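Local coordinates for sporozoite surface protein 2 (Plasmodium vivax, PDB 4HQO), which probably serves as an adhesive surface receptor for the gliding motility of malaria sporozoites, through a metal-binding von Willebrand factor A domain and a thrombospondin repeat, at residues 63-68 / 103-108; 110-115 / 148-153. The protein carries 4 engineered substitutions. One frame throughout, in Å; residues are numbered along the deposited sequence.

Contact 1 (63-68 / 103-108). Engineered in segment 63-68: Ser-67 (natural residue Asn). Engineered in segment 103-108: Ser-104 (natural residue Asn). With MG (magnesium ion), chain E.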
# COMPACT_ATOMS: atom_id res chain seq x y z
N ASN A 63 10.11 6.28 8.97
CA ASN A 63 11.32 7.05 8.73
C ASN A 63 11.37 8.23 9.68
O ASN A 63 10.37 8.93 9.89
CB ASN A 63 11.35 7.58 7.29
CG ASN A 63 12.72 8.03 6.86
OD1 ASN A 63 13.23 9.07 7.31
ND2 ASN A 63 13.35 7.26 5.97
N LEU A 64 12.56 8.47 10.23
CA LEU A 64 12.80 9.61 11.09
C LEU A 64 13.64 10.63 10.32
O LEU A 64 14.76 10.32 9.89
CB LEU A 64 13.56 9.16 12.33
CG LEU A 64 13.88 10.25 13.37
CD1 LEU A 64 12.60 10.72 14.04
CD2 LEU A 64 14.84 9.70 14.40
N PHE A 65 13.13 11.84 10.13
CA PHE A 65 13.92 12.82 9.40
C PHE A 65 14.30 14.05 10.22
O PHE A 65 13.52 14.56 11.03
CB PHE A 65 13.27 13.21 8.07
CG PHE A 65 11.93 13.90 8.21
CD1 PHE A 65 10.75 13.15 8.30
CD2 PHE A 65 11.84 15.28 8.21
CE1 PHE A 65 9.52 13.78 8.41
CE2 PHE A 65 10.61 15.93 8.31
CZ PHE A 65 9.44 15.17 8.41
N GLY A 66 15.52 14.50 10.03
CA GLY A 66 16.07 15.63 10.76
C GLY A 66 17.18 16.16 9.89
O GLY A 66 16.94 16.43 8.72
N SER A 67 18.38 16.29 10.45
CA SER A 67 19.55 16.69 9.67
C SER A 67 19.81 15.64 8.60
O SER A 67 20.29 15.94 7.51
CB SER A 67 20.80 16.82 10.56
OG SER A 67 20.79 18.06 11.25
N TYR A 68 19.52 14.39 8.95
CA TYR A 68 19.71 13.26 8.06
C TYR A 68 18.36 12.53 8.01
O TYR A 68 17.39 13.02 8.58
CB TYR A 68 20.80 12.35 8.64
CG TYR A 68 21.54 11.54 7.61
CD1 TYR A 68 22.11 12.15 6.48
CD2 TYR A 68 21.70 10.17 7.76
CE1 TYR A 68 22.80 11.41 5.54
CE2 TYR A 68 22.38 9.41 6.82
CZ TYR A 68 22.93 10.04 5.71
OH TYR A 68 23.62 9.29 4.78
N THR A 103 15.78 19.88 8.85
CA THR A 103 14.55 19.14 8.55
C THR A 103 14.53 18.58 7.13
O THR A 103 14.01 19.22 6.21
CB THR A 103 13.32 20.04 8.76
OG1 THR A 103 13.48 20.78 9.98
CG2 THR A 103 12.04 19.21 8.81
N SER A 104 15.09 17.39 6.95
CA SER A 104 15.17 16.75 5.63
C SER A 104 13.82 16.17 5.17
O SER A 104 13.69 14.96 4.95
CB SER A 104 16.22 15.65 5.67
OG SER A 104 17.51 16.19 5.85
N MET A 105 12.83 17.03 4.99
CA MET A 105 11.48 16.55 4.72
C MET A 105 11.35 16.00 3.29
O MET A 105 10.69 14.99 3.06
CB MET A 105 10.45 17.66 4.96
CG MET A 105 9.02 17.24 4.70
SD MET A 105 7.87 18.62 4.83
CE MET A 105 8.12 19.09 6.54
N THR A 106 11.99 16.66 2.34
CA THR A 106 11.97 16.24 0.94
C THR A 106 12.62 14.86 0.82
O THR A 106 12.11 13.99 0.13
CB THR A 106 12.71 17.25 0.05
OG1 THR A 106 12.00 18.50 0.06
CG2 THR A 106 12.85 16.73 -1.41
N ALA A 107 13.75 14.66 1.50
CA ALA A 107 14.44 13.36 1.45
C ALA A 107 13.60 12.21 2.04
O ALA A 107 13.62 11.09 1.52
CB ALA A 107 15.82 13.46 2.14
N ALA A 108 12.85 12.48 3.10
CA ALA A 108 11.99 11.45 3.69
C ALA A 108 10.87 11.06 2.71
O ALA A 108 10.59 9.87 2.51
CB ALA A 108 11.40 11.93 5.01
MG MG E . 12.78 21.68 11.86
O HOH W 1 10.89 20.91 11.15
O HOH W 2 13.06 23.50 10.80
O HOH W 3 14.63 22.35 12.81
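The carbonyl oxygen of Gly-66 is gripped twice by Ser-104, a residue engineered from the natural Asn. The backbone N of Ser-104 donates to Gly-66 O over 2.7 Å, and the hydroxyl OG of the same serine donates to that oxygen at 2.9 Å. Both donors stand somewhat tilted from the carbonyl plane. Ser-104 OG reaches back to this acceptor because it lies anti to its own carbonyl carbon and beside its own backbone N (chi1 -67°).

Next to this carbonyl, Phe-65 packs between strand 58-65 and helix 105-117. CG sits between the backbone N and the carbonyl carbon (chi1 63°), which brings the ring against Thr-103, Met-105 and Ala-108. The methyl Thr-103 CG2 meets the ring edge in plane, 3.6 Å from Phe-65 CE2, while Ala-108 CB comes obliquely to Phe-65 CD1, also at 3.6 Å. Met-105 adds its CB beside Phe-65 CE2 at 3.8 Å. Leu-24 and Leu-131 of the neighbouring strands 19-26 and 126-133 also touch the phenyl group.

Thr-103 divides its two branches: CG2 goes to the phenyl edge and OG1 to the magnesium ion, 2.2 Å away. Ser-28 and Ser-30 also bind the ion, and three waters bring its ligands to six, the arrangement of the metal ion-dependent adhesion site (MIDAS) of von Willebrand factor A domains. In the second shell, Asn-138 OD1 accepts a hydrogen bond from Thr-103 N. Ser-104, at the N-cap position, is the centre of an inverse gamma turn in which Met-105 N bonds to Thr-103 O.

A carbonyl oxygen that accepts two hydrogen bonds thus ties down the backbone just after the metal ligand, and the phenyl edge against Thr-103 CG2 restricts that side chain's rotation, consistent with OG1 being presented to the ion.

Contact 2 (110-115 / 148-153)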
# COMPACT_ATOMS: atom_id res chain seq x y z
N ASP A 110 10.98 11.44 -0.46
CA ASP A 110 11.65 10.77 -1.57
C ASP A 110 11.86 9.28 -1.33
O ASP A 110 11.94 8.50 -2.28
CB ASP A 110 12.99 11.42 -1.87
CG ASP A 110 12.92 12.39 -3.02
OD1 ASP A 110 12.11 12.15 -3.94
OD2 ASP A 110 13.68 13.39 -3.00
N GLU A 111 11.98 8.88 -0.07
CA GLU A 111 12.07 7.46 0.24
C GLU A 111 10.81 6.74 -0.23
O GLU A 111 10.87 5.63 -0.76
CB GLU A 111 12.30 7.22 1.74
CG GLU A 111 13.60 7.82 2.28
CD GLU A 111 14.86 7.08 1.84
OE1 GLU A 111 15.93 7.36 2.40
OE2 GLU A 111 14.79 6.21 0.94
N VAL A 112 9.66 7.39 -0.07
CA VAL A 112 8.41 6.81 -0.55
C VAL A 112 8.41 6.68 -2.06
O VAL A 112 7.99 5.65 -2.58
CB VAL A 112 7.17 7.61 -0.10
CG1 VAL A 112 5.90 6.86 -0.49
CG2 VAL A 112 7.22 7.81 1.41
N GLN A 113 8.89 7.72 -2.74
CA GLN A 113 9.03 7.69 -4.20
C GLN A 113 9.85 6.49 -4.62
O GLN A 113 9.49 5.78 -5.55
CB GLN A 113 9.76 8.93 -4.70
CG GLN A 113 8.91 10.15 -4.76
CD GLN A 113 8.15 10.23 -6.06
OE1 GLN A 113 7.28 9.41 -6.34
NE2 GLN A 113 8.48 11.23 -6.87
N LYS A 114 10.97 6.29 -3.93
CA LYS A 114 11.89 5.20 -4.22
C LYS A 114 11.20 3.82 -4.08
O LYS A 114 11.48 2.90 -4.84
CB LYS A 114 13.08 5.29 -3.27
CG LYS A 114 14.37 4.67 -3.75
CD LYS A 114 15.49 4.97 -2.76
CE LYS A 114 15.58 6.47 -2.45
NZ LYS A 114 16.62 6.81 -1.44
N HIS A 115 10.30 3.70 -3.11
CA HIS A 115 9.55 2.45 -2.95
C HIS A 115 8.73 2.16 -4.20
O HIS A 115 8.77 1.05 -4.74
CB HIS A 115 8.61 2.52 -1.74
CG HIS A 115 9.27 2.16 -0.44
ND1 HIS A 115 10.17 2.99 0.20
CD2 HIS A 115 9.16 1.06 0.34
CE1 HIS A 115 10.58 2.42 1.31
NE2 HIS A 115 9.98 1.24 1.42
N ASN A 148 3.56 16.52 -4.20
CA ASN A 148 2.70 16.61 -5.36
C ASN A 148 2.92 15.45 -6.33
O ASN A 148 1.97 14.92 -6.88
CB ASN A 148 2.88 17.96 -6.06
CG ASN A 148 2.04 19.05 -5.43
OD1 ASN A 148 1.07 18.78 -4.73
ND2 ASN A 148 2.41 20.30 -5.68
N LYS A 149 4.18 15.06 -6.54
CA LYS A 149 4.49 13.92 -7.39
C LYS A 149 3.90 12.63 -6.81
O LYS A 149 3.41 11.78 -7.55
CB LYS A 149 6.00 13.77 -7.57
CG LYS A 149 6.61 14.81 -8.49
CD LYS A 149 8.11 14.60 -8.61
CE LYS A 149 8.73 15.60 -9.59
NZ LYS A 149 10.21 15.45 -9.65
N LEU A 150 3.95 12.49 -5.50
CA LEU A 150 3.38 11.32 -4.84
C LEU A 150 1.86 11.22 -5.08
O LEU A 150 1.34 10.17 -5.45
CB LEU A 150 3.72 11.34 -3.35
CG LEU A 150 5.16 10.97 -3.01
CD1 LEU A 150 5.48 11.32 -1.58
CD2 LEU A 150 5.41 9.49 -3.22
N LYS A 151 1.17 12.34 -4.90
CA LYS A 151 -0.27 12.41 -5.10
C LYS A 151 -0.65 12.06 -6.53
O LYS A 151 -1.67 11.41 -6.75
CB LYS A 151 -0.79 13.79 -4.73
CG LYS A 151 -0.54 14.14 -3.24
CD LYS A 151 -1.17 15.47 -2.88
CE LYS A 151 -0.80 15.92 -1.48
NZ LYS A 151 -1.52 17.19 -1.12
N GLN A 152 0.18 12.47 -7.48
CA GLN A 152 -0.06 12.19 -8.90
C GLN A 152 0.05 10.71 -9.21
O GLN A 152 -0.44 10.24 -10.24
CB GLN A 152 0.91 12.97 -9.79
CG GLN A 152 0.47 14.40 -10.09
CD GLN A 152 1.54 15.19 -10.84
OE1 GLN A 152 2.68 14.74 -10.98
NE2 GLN A 152 1.17 16.37 -11.33
N ARG A 153 0.70 9.97 -8.32
CA ARG A 153 0.84 8.53 -8.49
C ARG A 153 -0.14 7.79 -7.60
O ARG A 153 0.12 6.65 -7.23
CB ARG A 153 2.26 8.07 -8.13
CG ARG A 153 3.36 8.83 -8.81
CD ARG A 153 4.71 8.40 -8.25
NE ARG A 153 5.14 7.14 -8.85
CZ ARG A 153 6.40 6.72 -8.86
NH1 ARG A 153 7.35 7.45 -8.30
NH2 ARG A 153 6.70 5.56 -9.44
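Gln-113 reaches across from helix 105-117 to Leu-150 and Arg-153 at the end of helix 140-152, joining two neighbouring helices of the Rossmann-like α/β fold of the von Willebrand factor A domain. The short segments run roughly parallel, with 31° between their directions and their axes 10.2 Å apart at closest approach.

The apolar part is small. Leu-150 CD2 rests on Val-112 CG1 at 3.8 Å, the two side chains crossing at about a right angle. The same methyl lies obliquely 3.6 Å from Gln-113 OE1, on the side of the amide plane away from Arg-153 NH1. Leu-109 and Leu-116, on the turns before and after, extend the surface that Leu-150 packs against.

The glutamine chain bends at its second torsion, which turns its amide toward helix 140-152 and brings NE2 to 3.6 Å from Lys-149 CB. The aliphatic part of Lys-149 thus passes the amide crosswise while its ammonium end leads away.

One hydrogen bond supplies the polar part, and its donor, Arg-153 NH1, bridges two successive turns of helix 105-117, since it also bonds to OD1 of Asn-117. Arg-153 NH1 donates to Gln-113 OE1 over 2.8 Å. The donor stands above the amide plane, 47° out of it, and the guanidinium and amide planes are turned 78° against each other.

In the fold
Helix 105-117 is the element common to both contacts: its first turn meets the end of strand 58-65 in contact 1, and its later turns meet helix 140-152 in contact 2. The two centres lie 15 Å apart, yet the contacts touch where Asn-63 ND2 packs 3.7 Å from Glu-111 CG. Contact 1 carries the magnesium ligand Thr-103, whereas contact 2 holds no metal ligand. A bound sodium ion, whose site includes Tyr-61 and Glu-71, is about 4 Å from the side chain of Asn-63 and about 8 Å from that of Val-112. One helix thus runs from the magnesium site to its packing against helix 140-152.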